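Local atomic coordinates of DMATS type aromatic prenyltransferase (Micromonospora olivasterospora, PDB entry 6ZRY), a protein that probably transfers a dimethylallyl group to C6 of the tryptophan indole ring, as an aromatic prenyltransferase of the ABBA-barrel fold. Residues 4-9 and 37-42; 9-14 and 27-32; 74-79 and 134-139; 87-92 and 121-126. One frame throughout, in Å; residues are numbered along the deposited sequence.

Overall arrangement
Contacts 1 and 2 follow helix 6-21 from its N-terminus along its length and share His9, their centres 11 Å apart; contact 2 is nested inside the chain loop that contact 1 closes. The helix pair of contact 2 lies directly on the strand pair of contact 3, again 11 Å between centres: Pro28 CB meets Phe137 CZ at 3.6 Å, and Leu14 CD2 meets Ile77 CD1 at 3.7 Å. The other face of those strands turns to the ligand, where Leu78 touches the bound tryptophan. Contact 4, nested within the chain loop of contact 3, lies at the surface about 25 Å from it between centres, and about 23 Å from contact 1. None of the others touches it.

Contact 1 (4-9 and 37-42); sequences LSVSDH and GPVGPR
Val6 and Ser7, at the start of helix 6-21, reach across with their backbone amides to two carbonyls of the loop 37-42. Val6 N donates to Arg42 O at 3.0 Å, running almost straight down the carbonyl bond, while Ser7 N meets Gly40 O at 2.9 Å in the carbonyl plane, on a lone pair. Both acceptors are presented by the type I turn from Val39 to Arg42. The side chain of Val6 packs against Val39 and Arg42 O. Its CB rests 3.4 Å from Val39 O. From there CG1, anti to the backbone N (chi1 178°), goes out to touch Val39 CG1 at 3.7 Å, the two valines meeting at a slant; the other branch, CG2, lies beside the backbone N and comes 3.6 Å from Arg42 O. Tyr350 and Leu82 add to the packing around this valine pair. The arginine's own chain leads away from the helix, and its NE bonds to Pro47 O.

Ser5 closes the helix end. Its OG accepts from Asp8 N at 3.0 Å, and Asp8 OD2 takes Ser5 N at 2.8 Å, approached from above the carboxylate plane. With an alanine here, Asp8 N would probably be left without its capping acceptor and the first turn less well capped. The reciprocal Ser5-Asp8 pair is a capping box, and with the two loop carbonyls it gives partners to three successive amides of the first helical turn, Val6, Ser7 and Asp8.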
loop_
_atom_site.group_PDB
_atom_site.type_symbol
_atom_site.label_atom_id
_atom_site.label_comp_id
_atom_site.label_asym_id
_atom_site.label_seq_id
_atom_site.Cartn_x
_atom_site.Cartn_y
_atom_site.Cartn_z
ATOM N N LEU A 4 -1.475 27.409 -4.565
ATOM C CA LEU A 4 -0.749 26.218 -4.087
ATOM C C LEU A 4 -0.759 25.187 -5.185
ATOM O O LEU A 4 -1.786 25.075 -5.866
ATOM C CB LEU A 4 -1.411 25.701 -2.826
ATOM C CG LEU A 4 -1.225 26.605 -1.616
ATOM C CD1 LEU A 4 -2.041 26.113 -0.440
ATOM C CD2 LEU A 4 0.223 26.666 -1.246
ATOM N N SER A 5 0.362 24.501 -5.380
ATOM C CA SER A 5 0.453 23.290 -6.227
ATOM C C SER A 5 0.288 22.013 -5.390
ATOM O O SER A 5 0.423 22.029 -4.152
ATOM C CB SER A 5 1.752 23.260 -6.969
ATOM O OG SER A 5 2.837 23.087 -6.057
ATOM N N VAL A 6 0.100 20.898 -6.070
ATOM C CA VAL A 6 0.112 19.575 -5.425
ATOM C C VAL A 6 1.459 19.366 -4.733
ATOM O O VAL A 6 1.447 18.895 -3.610
ATOM C CB VAL A 6 -0.192 18.479 -6.435
ATOM C CG1 VAL A 6 -0.134 17.106 -5.786
ATOM C CG2 VAL A 6 -1.525 18.739 -7.123
ATOM N N SER A 7 2.575 19.688 -5.379
ATOM C CA SER A 7 3.924 19.568 -4.775
ATOM C C SER A 7 4.005 20.404 -3.483
ATOM O O SER A 7 4.586 19.917 -2.460
ATOM C CB SER A 7 5.004 19.974 -5.744
ATOM O OG SER A 7 6.268 20.077 -5.062
ATOM N N ASP A 8 3.522 21.636 -3.522
ATOM C CA ASP A 8 3.549 22.546 -2.350
ATOM C C ASP A 8 2.925 21.820 -1.148
ATOM O O ASP A 8 3.590 21.753 -0.080
ATOM C CB ASP A 8 2.807 23.854 -2.621
ATOM C CG ASP A 8 3.442 24.779 -3.642
ATOM O OD1 ASP A 8 4.630 24.632 -3.920
ATOM O OD2 ASP A 8 2.705 25.592 -4.197
ATOM N N HIS A 9 1.731 21.246 -1.343
ATOM C CA HIS A 9 0.971 20.521 -0.303
ATOM C C HIS A 9 1.776 19.290 0.144
ATOM O O HIS A 9 2.057 19.161 1.359
ATOM C CB HIS A 9 -0.416 20.184 -0.828
ATOM C CG HIS A 9 -1.375 19.783 0.250
ATOM N ND1 HIS A 9 -1.847 20.675 1.184
ATOM C CD2 HIS A 9 -1.929 18.594 0.558
ATOM C CE1 HIS A 9 -2.672 20.028 2.029
ATOM N NE2 HIS A 9 -2.732 18.776 1.658
ATOM N N GLY A 37 5.945 13.761 -11.006
ATOM C CA GLY A 37 6.093 14.175 -12.414
ATOM C C GLY A 37 5.232 15.402 -12.698
ATOM O O GLY A 37 5.319 16.398 -11.965
ATOM N N PRO A 38 4.324 15.361 -13.712
ATOM C CA PRO A 38 3.596 16.557 -14.146
ATOM C C PRO A 38 2.517 17.045 -13.161
ATOM O O PRO A 38 2.034 18.125 -13.304
ATOM C CB PRO A 38 2.965 16.097 -15.463
ATOM C CG PRO A 38 2.738 14.625 -15.257
ATOM C CD PRO A 38 3.911 14.158 -14.441
ATOM N N VAL A 39 2.157 16.220 -12.181
ATOM C CA VAL A 39 1.183 16.575 -11.117
ATOM C C VAL A 39 1.812 17.585 -10.156
ATOM O O VAL A 39 1.073 18.432 -9.610
ATOM C CB VAL A 39 0.710 15.312 -10.402
ATOM C CG1 VAL A 39 -0.054 15.617 -9.130
ATOM C CG2 VAL A 39 -0.101 14.461 -11.339
ATOM N N GLY A 40 3.129 17.504 -9.936
ATOM C CA GLY A 40 3.793 18.339 -8.932
ATOM C C GLY A 40 3.430 19.819 -9.098
ATOM O O GLY A 40 2.957 20.479 -8.151
ATOM N N PRO A 41 3.683 20.415 -10.284
ATOM C CA PRO A 41 3.415 21.830 -10.494
ATOM C C PRO A 41 1.949 22.216 -10.710
ATOM O O PRO A 41 1.662 23.424 -10.829
ATOM C CB PRO A 41 4.201 22.157 -11.785
ATOM C CG PRO A 41 5.157 21.014 -11.949
ATOM C CD PRO A 41 4.412 19.816 -11.407
ATOM N N ARG A 42 1.059 21.239 -10.762
ATOM C CA ARG A 42 -0.378 21.437 -11.043
ATOM C C ARG A 42 -1.030 22.181 -9.876
ATOM O O ARG A 42 -0.832 21.831 -8.725
ATOM C CB ARG A 42 -1.041 20.094 -11.276
ATOM C CG ARG A 42 -2.426 20.199 -11.862
ATOM C CD ARG A 42 -3.051 18.839 -12.038
ATOM N NE ARG A 42 -4.405 19.004 -12.507
ATOM C CZ ARG A 42 -4.752 19.062 -13.769
ATOM N NH1 ARG A 42 -3.841 18.939 -14.713
ATOM N NH2 ARG A 42 -6.027 19.191 -14.096
#

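Contact 2 (9-14 and 27-32); sequences HLDGQL and EPRNLL
The guanidinium of Arg29 and the carboxylate of Asp11 meet edge to edge, their planes 31° apart, with Asp11 CG lying in the guanidinium plane. The grip is side-on and two-pronged: NE of Arg29 gives a nearly straight bond to Asp11 OD1 at 2.9 Å, and NH1 of Arg29 reaches Asp11 OD2 at 2.7 Å, each oxygen being met on its syn side but somewhat out of the carboxylate plane. A bend in the arginine chain at chi3 (70°) turns this edge toward the acid. Two bonds to two oxygens fix the rotation of both groups, and a water donating to Asp11 OD1 and to Arg29 O, 2.8 Å from the latter, ties the carboxylate to the opposite backbone as well.

Beneath the salt bridge the contact is apolar. Leu14 CD2 pushes in to 3.3 Å from Pro28 O and 3.8 Å from Leu32 CB, while Leu32 CD2 lies against Leu10, 3.7 Å from its O. The two helical segments run roughly antiparallel, at 155°, with their axes 10.0 Å apart. Together they pack on part of the sheet: Leu14 and Pro28 rest on Phe137 of strand 131-138, Leu10 and Leu32 on Val61 of strand 61-68, and Leu31 on strand 141-149.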
loop_
_atom_site.group_PDB
_atom_site.type_symbol
_atom_site.label_atom_id
_atom_site.label_comp_id
_atom_site.label_asym_id
_atom_site.label_seq_id
_atom_site.Cartn_x
_atom_site.Cartn_y
_atom_site.Cartn_z
ATOM N N HIS A 9 1.731 21.246 -1.343
ATOM C CA HIS A 9 0.971 20.521 -0.303
ATOM C C HIS A 9 1.776 19.290 0.144
ATOM O O HIS A 9 2.057 19.161 1.359
ATOM C CB HIS A 9 -0.416 20.184 -0.828
ATOM C CG HIS A 9 -1.375 19.783 0.250
ATOM N ND1 HIS A 9 -1.847 20.675 1.184
ATOM C CD2 HIS A 9 -1.929 18.594 0.558
ATOM C CE1 HIS A 9 -2.672 20.028 2.029
ATOM N NE2 HIS A 9 -2.732 18.776 1.658
ATOM N N LEU A 10 2.125 18.388 -0.792
ATOM C CA LEU A 10 2.672 17.045 -0.443
ATOM C C LEU A 10 4.100 17.174 0.059
ATOM O O LEU A 10 4.476 16.429 0.953
ATOM C CB LEU A 10 2.648 16.128 -1.655
ATOM C CG LEU A 10 1.294 15.902 -2.320
ATOM C CD1 LEU A 10 1.376 14.737 -3.271
ATOM C CD2 LEU A 10 0.205 15.681 -1.340
ATOM N N ASP A 11 4.881 18.055 -0.556
ATOM C CA ASP A 11 6.299 18.241 -0.179
ATOM C C ASP A 11 6.352 18.709 1.282
ATOM O O ASP A 11 7.208 18.261 1.979
ATOM C CB ASP A 11 7.005 19.222 -1.123
ATOM C CG ASP A 11 8.472 19.460 -0.779
ATOM O OD1 ASP A 11 9.257 18.469 -0.769
ATOM O OD2 ASP A 11 8.816 20.642 -0.496
ATOM N N GLY A 12 5.440 19.589 1.709
ATOM C CA GLY A 12 5.373 20.062 3.114
ATOM C C GLY A 12 5.022 18.937 4.065
ATOM O O GLY A 12 5.634 18.820 5.096
ATOM N N GLN A 13 4.031 18.127 3.709
ATOM C CA GLN A 13 3.637 16.930 4.481
ATOM C C GLN A 13 4.854 16.011 4.645
ATOM O O GLN A 13 5.131 15.601 5.779
ATOM C CB GLN A 13 2.459 16.252 3.797
ATOM C CG GLN A 13 1.183 17.061 3.842
ATOM C CD GLN A 13 0.074 16.477 3.017
ATOM O OE1 GLN A 13 0.281 16.053 1.884
ATOM N NE2 GLN A 13 -1.130 16.459 3.570
ATOM N N LEU A 14 5.542 15.672 3.563
ATOM C CA LEU A 14 6.692 14.736 3.630
ATOM C C LEU A 14 7.810 15.324 4.514
ATOM O O LEU A 14 8.405 14.577 5.270
ATOM C CB LEU A 14 7.218 14.431 2.233
ATOM C CG LEU A 14 8.399 13.466 2.201
ATOM C CD1 LEU A 14 8.053 12.181 2.901
ATOM C CD2 LEU A 14 8.848 13.188 0.772
ATOM N N GLU A 27 16.742 13.456 0.096
ATOM C CA GLU A 27 16.519 12.420 -0.928
ATOM C C GLU A 27 15.019 12.085 -0.981
ATOM O O GLU A 27 14.457 11.994 -2.057
ATOM C CB GLU A 27 17.461 11.240 -0.653
ATOM C CG GLU A 27 17.316 10.092 -1.615
ATOM C CD GLU A 27 17.734 10.365 -3.045
ATOM O OE1 GLU A 27 17.561 9.460 -3.877
ATOM O OE2 GLU A 27 18.223 11.468 -3.327
ATOM N N PRO A 28 14.301 11.896 0.156
ATOM C CA PRO A 28 12.860 11.656 0.092
ATOM C C PRO A 28 12.082 12.741 -0.663
ATOM O O PRO A 28 11.183 12.406 -1.456
ATOM C CB PRO A 28 12.452 11.605 1.568
ATOM C CG PRO A 28 13.690 11.005 2.216
ATOM C CD PRO A 28 14.821 11.758 1.531
ATOM N N ARG A 29 12.415 13.993 -0.435
ATOM C CA ARG A 29 11.701 15.118 -1.089
ATOM C C ARG A 29 12.052 15.158 -2.575
ATOM O O ARG A 29 11.158 15.482 -3.378
ATOM C CB ARG A 29 12.003 16.432 -0.388
ATOM C CG ARG A 29 11.495 16.483 1.033
ATOM C CD ARG A 29 12.016 17.723 1.710
ATOM N NE ARG A 29 11.382 18.897 1.141
ATOM C CZ ARG A 29 11.669 20.147 1.479
ATOM N NH1 ARG A 29 11.007 21.146 0.921
ATOM N NH2 ARG A 29 12.619 20.391 2.369
ATOM N N ASN A 30 13.286 14.813 -2.928
ATOM C CA ASN A 30 13.731 14.694 -4.349
ATOM C C ASN A 30 12.961 13.554 -5.018
ATOM O O ASN A 30 12.563 13.707 -6.180
ATOM C CB ASN A 30 15.243 14.487 -4.462
ATOM C CG ASN A 30 16.015 15.769 -4.214
ATOM O OD1 ASN A 30 15.450 16.867 -4.327
ATOM N ND2 ASN A 30 17.296 15.649 -3.880
ATOM N N LEU A 31 12.749 12.445 -4.304
ATOM C CA LEU A 31 12.098 11.264 -4.895
ATOM C C LEU A 31 10.601 11.554 -5.043
ATOM O O LEU A 31 10.071 11.218 -6.100
ATOM C CB LEU A 31 12.405 10.026 -4.060
ATOM C CG LEU A 31 13.853 9.557 -4.130
ATOM C CD1 LEU A 31 14.092 8.453 -3.132
ATOM C CD2 LEU A 31 14.220 9.103 -5.524
ATOM N N LEU A 32 9.956 12.224 -4.066
ATOM C CA LEU A 32 8.524 12.578 -4.191
ATOM C C LEU A 32 8.305 13.474 -5.420
ATOM O O LEU A 32 7.315 13.230 -6.160
ATOM C CB LEU A 32 8.025 13.248 -2.911
ATOM C CG LEU A 32 6.616 13.848 -2.966
ATOM C CD1 LEU A 32 5.536 12.765 -3.193
ATOM C CD2 LEU A 32 6.340 14.621 -1.683
HETATM O O HOH W 1 8.785 16.909 -2.905
#

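Contact 3 (74-79 and 134-139); sequences TLRILG and SLVFRS
Ile77 and Phe137 make the closest side-chain contact on the tight face of this antiparallel strand pair: Ile77 CD1 comes in at the edge of the phenyl ring, in its plane, 3.6 Å from Phe137 CE2. The ring is carried there with CG beside the backbone N (chi1 -47°), and across the strand pair it also meets Leu75, whose CG lies 4.0 Å from Phe137 CD2. Leu135 completes this face, and helices 6-21 and 26-36 close over it through Leu14, Pro28, Leu31 and Leu35. Reduced to an alanine, Phe137 would probably leave a gap beneath Pro28 and rob the Ile77 methyl of its ring edge.

The strands themselves are joined by paired bonds: Leu75 N to Phe137 O at 2.9 Å and Phe137 N to Leu75 O at 2.7 Å, then Ile77 N to Leu135 O at 2.9 Å and Leu135 N to Ile77 O at 2.8 Å.

The opposite face is more polar and in part looser. Thr74 CG2 meets Val136 CG1 at 3.6 Å, but Arg76 CG, alongside, stays 4.1 Å from that methyl, and Leu78 and Ser134 barely touch. Ser134 OG bonds a glycol molecule probably left from crystallisation, and Leu78 touches the bound tryptophan. One face under helices and the other turned to the substrate is the arrangement of the ABBA prenyltransferase barrel, antiparallel strands ringed by helices.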
loop_
_atom_site.group_PDB
_atom_site.type_symbol
_atom_site.label_atom_id
_atom_site.label_comp_id
_atom_site.label_asym_id
_atom_site.label_seq_id
_atom_site.Cartn_x
_atom_site.Cartn_y
_atom_site.Cartn_z
ATOM N N THR A 74 9.262 3.534 10.147
ATOM C CA THR A 74 9.524 3.545 8.707
ATOM C C THR A 74 8.459 4.420 8.027
ATOM O O THR A 74 7.286 4.168 8.215
ATOM C CB THR A 74 9.564 2.131 8.145
ATOM O OG1 THR A 74 10.598 1.393 8.802
ATOM C CG2 THR A 74 9.810 2.113 6.656
ATOM N N LEU A 75 8.883 5.381 7.225
ATOM C CA LEU A 75 7.964 6.257 6.453
ATOM C C LEU A 75 7.930 5.732 5.019
ATOM O O LEU A 75 8.994 5.388 4.480
ATOM C CB LEU A 75 8.509 7.682 6.597
ATOM C CG LEU A 75 7.882 8.814 5.804
ATOM C CD1 LEU A 75 6.386 8.927 6.050
ATOM C CD2 LEU A 75 8.582 10.117 6.180
ATOM N N ARG A 76 6.750 5.642 4.425
ATOM C CA ARG A 76 6.618 5.193 3.023
ATOM C C ARG A 76 5.659 6.113 2.270
ATOM O O ARG A 76 4.759 6.723 2.902
ATOM C CB ARG A 76 6.171 3.733 2.965
ATOM C CG ARG A 76 7.002 2.805 3.838
ATOM C CD ARG A 76 6.398 2.615 5.233
ATOM N NE ARG A 76 4.988 2.280 5.102
ATOM C CZ ARG A 76 4.520 1.119 4.592
ATOM N NH1 ARG A 76 5.356 0.161 4.227
ATOM N NH2 ARG A 76 3.217 0.919 4.475
ATOM N N ILE A 77 5.872 6.201 0.966
ATOM C CA ILE A 77 4.957 6.854 0.014
ATOM C C ILE A 77 4.576 5.797 -1.000
ATOM O O ILE A 77 5.506 5.232 -1.612
ATOM C CB ILE A 77 5.614 8.047 -0.695
ATOM C CG1 ILE A 77 5.979 9.161 0.279
ATOM C CG2 ILE A 77 4.688 8.530 -1.785
ATOM C CD1 ILE A 77 6.944 10.173 -0.274
ATOM N N LEU A 78 3.282 5.600 -1.216
ATOM C CA LEU A 78 2.750 4.820 -2.347
ATOM C C LEU A 78 2.247 5.806 -3.385
ATOM O O LEU A 78 1.524 6.725 -3.013
ATOM C CB LEU A 78 1.624 3.912 -1.852
ATOM C CG LEU A 78 0.952 3.033 -2.913
ATOM C CD1 LEU A 78 1.880 1.917 -3.359
ATOM C CD2 LEU A 78 -0.322 2.446 -2.379
ATOM N N GLY A 79 2.565 5.624 -4.654
ATOM C CA GLY A 79 1.911 6.464 -5.662
ATOM C C GLY A 79 2.312 6.137 -7.065
ATOM O O GLY A 79 2.868 5.040 -7.305
ATOM N N SER A 134 6.293 2.202 -4.429
ATOM C CA SER A 134 6.419 2.495 -2.974
ATOM C C SER A 134 7.859 2.951 -2.690
ATOM O O SER A 134 8.768 2.255 -3.075
ATOM C CB SER A 134 6.007 1.304 -2.121
ATOM O OG SER A 134 6.060 1.625 -0.764
ATOM N N LEU A 135 8.009 4.110 -2.077
ATOM C CA LEU A 135 9.297 4.697 -1.629
ATOM C C LEU A 135 9.384 4.454 -0.135
ATOM O O LEU A 135 8.393 4.758 0.548
ATOM C CB LEU A 135 9.327 6.194 -1.930
ATOM C CG LEU A 135 9.108 6.618 -3.383
ATOM C CD1 LEU A 135 8.934 8.115 -3.488
ATOM C CD2 LEU A 135 10.243 6.175 -4.252
ATOM N N VAL A 136 10.477 3.861 0.343
ATOM C CA VAL A 136 10.587 3.426 1.755
ATOM C C VAL A 136 11.755 4.153 2.408
ATOM O O VAL A 136 12.872 3.977 1.934
ATOM C CB VAL A 136 10.743 1.911 1.853
ATOM C CG1 VAL A 136 10.827 1.453 3.297
ATOM C CG2 VAL A 136 9.633 1.184 1.094
ATOM N N PHE A 137 11.485 4.904 3.469
ATOM C CA PHE A 137 12.458 5.800 4.157
ATOM C C PHE A 137 12.616 5.400 5.628
ATOM O O PHE A 137 11.632 5.163 6.318
ATOM C CB PHE A 137 11.992 7.256 4.104
ATOM C CG PHE A 137 11.524 7.739 2.760
ATOM C CD1 PHE A 137 12.299 7.557 1.632
ATOM C CD2 PHE A 137 10.315 8.409 2.627
ATOM C CE1 PHE A 137 11.874 8.030 0.398
ATOM C CE2 PHE A 137 9.903 8.894 1.399
ATOM C CZ PHE A 137 10.674 8.691 0.287
ATOM N N ARG A 138 13.844 5.383 6.111
ATOM C CA ARG A 138 14.145 5.131 7.546
ATOM C C ARG A 138 15.325 5.982 7.950
ATOM O O ARG A 138 16.070 6.417 7.040
ATOM C CB ARG A 138 14.496 3.669 7.816
ATOM C CG ARG A 138 13.719 2.682 6.967
ATOM C CD ARG A 138 14.260 1.280 7.095
ATOM N NE ARG A 138 13.562 0.358 6.212
ATOM C CZ ARG A 138 13.903 -0.916 6.021
ATOM N NH1 ARG A 138 14.952 -1.439 6.650
ATOM N NH2 ARG A 138 13.190 -1.665 5.194
ATOM N N SER A 139 15.470 6.223 9.257
ATOM C CA SER A 139 16.722 6.716 9.872
ATOM C C SER A 139 17.822 5.703 9.542
ATOM O O SER A 139 17.578 4.495 9.689
ATOM C CB SER A 139 16.569 6.944 11.377
ATOM O OG SER A 139 16.145 5.755 12.033
#

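Contact 4 (87-92 and 121-126); sequences GPLANL and ATDDPQ
Leu89 is brought against the loop 121-126 by its torsions: CG stands anti to the backbone N (chi1 -162°), and chi2 of 58° spreads the two methyls over different parts of the loop. Leu89 CD2 goes to Asp123 O at 3.3 Å. The other methyl, Leu89 CD1, touches two neighbours on the same side, Thr122 O at 3.6 Å and Pro125 CD at 3.8 Å. Leucine and proline cross at about a right angle, and CD is the ring atom that the leucine meets.

One residue earlier in the chain, Pro88 adds the second point of touch. Its CB sits 3.7 Å from Pro125 CG, which places one proline ring against another at the very start of helix 88-106. Pro125 is thus held by two consecutive residues of the first turn, and on the loop's side it also packs on Val153. Pro88 in turn leans on Trp50.

At the N-cap, Gly87 N lies 3.1 Å from Asn91 OD1 as if donating to it, but Gly87 O and the Asn91 amide are modelled too close together, which leaves this bond doubtful.

No hydrogen bond or salt bridge crosses between the two segments. The leucine methyls meet backbone carbonyls in van der Waals contact, and the carbon contacts of Pro88 and Leu89 with Pro125 probably shield some apolar surface from water; such contacts fix direction less strictly than polar bonds would.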
loop_
_atom_site.group_PDB
_atom_site.type_symbol
_atom_site.label_atom_id
_atom_site.label_comp_id
_atom_site.label_asym_id
_atom_site.label_seq_id
_atom_site.Cartn_x
_atom_site.Cartn_y
_atom_site.Cartn_z
ATOM N N GLY A 87 -3.407 8.721 -18.562
ATOM C CA GLY A 87 -4.125 7.507 -18.961
ATOM C C GLY A 87 -3.392 6.244 -18.531
ATOM O O GLY A 87 -2.231 6.274 -18.161
ATOM N N PRO A 88 -4.058 5.078 -18.590
ATOM C CA PRO A 88 -3.477 3.824 -18.097
ATOM C C PRO A 88 -2.062 3.476 -18.620
ATOM O O PRO A 88 -1.169 3.134 -17.833
ATOM C CB PRO A 88 -4.480 2.779 -18.638
ATOM C CG PRO A 88 -5.805 3.522 -18.715
ATOM C CD PRO A 88 -5.424 4.920 -19.129
ATOM N N LEU A 89 -1.878 3.548 -19.933
ATOM C CA LEU A 89 -0.609 3.149 -20.598
ATOM C C LEU A 89 0.448 4.245 -20.394
ATOM O O LEU A 89 1.586 3.898 -20.107
ATOM C CB LEU A 89 -0.886 2.895 -22.080
ATOM C CG LEU A 89 0.172 2.088 -22.834
ATOM C CD1 LEU A 89 0.395 0.713 -22.211
ATOM C CD2 LEU A 89 -0.231 1.941 -24.292
ATOM N N ALA A 90 0.054 5.495 -20.520
ATOM C CA ALA A 90 0.916 6.692 -20.369
ATOM C C ALA A 90 1.420 6.780 -18.909
ATOM O O ALA A 90 2.599 7.119 -18.703
ATOM C CB ALA A 90 0.144 7.913 -20.772
ATOM N N ASN A 91 0.551 6.421 -17.939
ATOM C CA ASN A 91 0.872 6.422 -16.485
ATOM C C ASN A 91 1.904 5.322 -16.214
ATOM O O ASN A 91 2.846 5.554 -15.493
ATOM C CB ASN A 91 -0.374 6.233 -15.599
ATOM C CG ASN A 91 -1.463 7.270 -15.741
ATOM O OD1 ASN A 91 -1.282 8.343 -16.344
ATOM N ND2 ASN A 91 -2.620 6.984 -15.146
ATOM N N LEU A 92 1.701 4.128 -16.762
ATOM C CA LEU A 92 2.659 3.006 -16.650
ATOM C C LEU A 92 4.031 3.447 -17.169
ATOM O O LEU A 92 5.037 3.279 -16.448
ATOM C CB LEU A 92 2.104 1.815 -17.449
ATOM C CG LEU A 92 3.074 0.679 -17.691
ATOM C CD1 LEU A 92 3.661 0.173 -16.395
ATOM C CD2 LEU A 92 2.401 -0.455 -18.462
ATOM N N ALA A 121 3.078 -7.147 -19.518
ATOM C CA ALA A 121 3.133 -6.152 -20.612
ATOM C C ALA A 121 1.906 -6.324 -21.496
ATOM O O ALA A 121 1.598 -7.463 -21.891
ATOM C CB ALA A 121 4.414 -6.278 -21.408
ATOM N N THR A 122 1.230 -5.223 -21.790
ATOM C CA THR A 122 0.024 -5.188 -22.644
ATOM C C THR A 122 -0.196 -3.756 -23.094
ATOM O O THR A 122 0.071 -2.823 -22.294
ATOM C CB THR A 122 -1.204 -5.763 -21.931
ATOM O OG1 THR A 122 -2.311 -5.661 -22.832
ATOM C CG2 THR A 122 -1.526 -5.061 -20.627
ATOM N N ASP A 123 -0.613 -3.598 -24.350
ATOM C CA ASP A 123 -0.892 -2.286 -24.974
ATOM C C ASP A 123 -2.203 -1.730 -24.443
ATOM O O ASP A 123 -2.367 -0.512 -24.505
ATOM C CB ASP A 123 -0.938 -2.399 -26.497
ATOM C CG ASP A 123 0.410 -2.138 -27.118
ATOM O OD1 ASP A 123 1.290 -1.590 -26.388
ATOM O OD2 ASP A 123 0.576 -2.460 -28.317
ATOM N N ASP A 124 -3.084 -2.596 -23.946
ATOM C CA ASP A 124 -4.425 -2.225 -23.450
ATOM C C ASP A 124 -4.561 -2.622 -21.974
ATOM O O ASP A 124 -5.356 -3.489 -21.643
ATOM C CB ASP A 124 -5.480 -2.886 -24.331
ATOM C CG ASP A 124 -6.601 -1.945 -24.703
ATOM O OD1 ASP A 124 -6.937 -1.895 -25.896
ATOM O OD2 ASP A 124 -7.101 -1.240 -23.801
ATOM N N PRO A 125 -3.803 -1.996 -21.043
ATOM C CA PRO A 125 -3.888 -2.351 -19.622
ATOM C C PRO A 125 -5.314 -2.147 -19.100
ATOM O O PRO A 125 -5.921 -1.120 -19.448
ATOM C CB PRO A 125 -2.908 -1.406 -18.925
ATOM C CG PRO A 125 -2.752 -0.256 -19.902
ATOM C CD PRO A 125 -2.882 -0.878 -21.276
ATOM N N GLN A 126 -5.799 -3.102 -18.293
ATOM C CA GLN A 126 -7.144 -3.114 -17.696
ATOM C C GLN A 126 -7.060 -2.590 -16.262
ATOM O O GLN A 126 -6.000 -2.750 -15.638
ATOM C CB GLN A 126 -7.702 -4.524 -17.765
ATOM C CG GLN A 126 -7.735 -5.067 -19.183
ATOM C CD GLN A 126 -8.434 -4.096 -20.088
ATOM O OE1 GLN A 126 -9.624 -3.829 -19.932
ATOM N NE2 GLN A 126 -7.685 -3.507 -21.007
#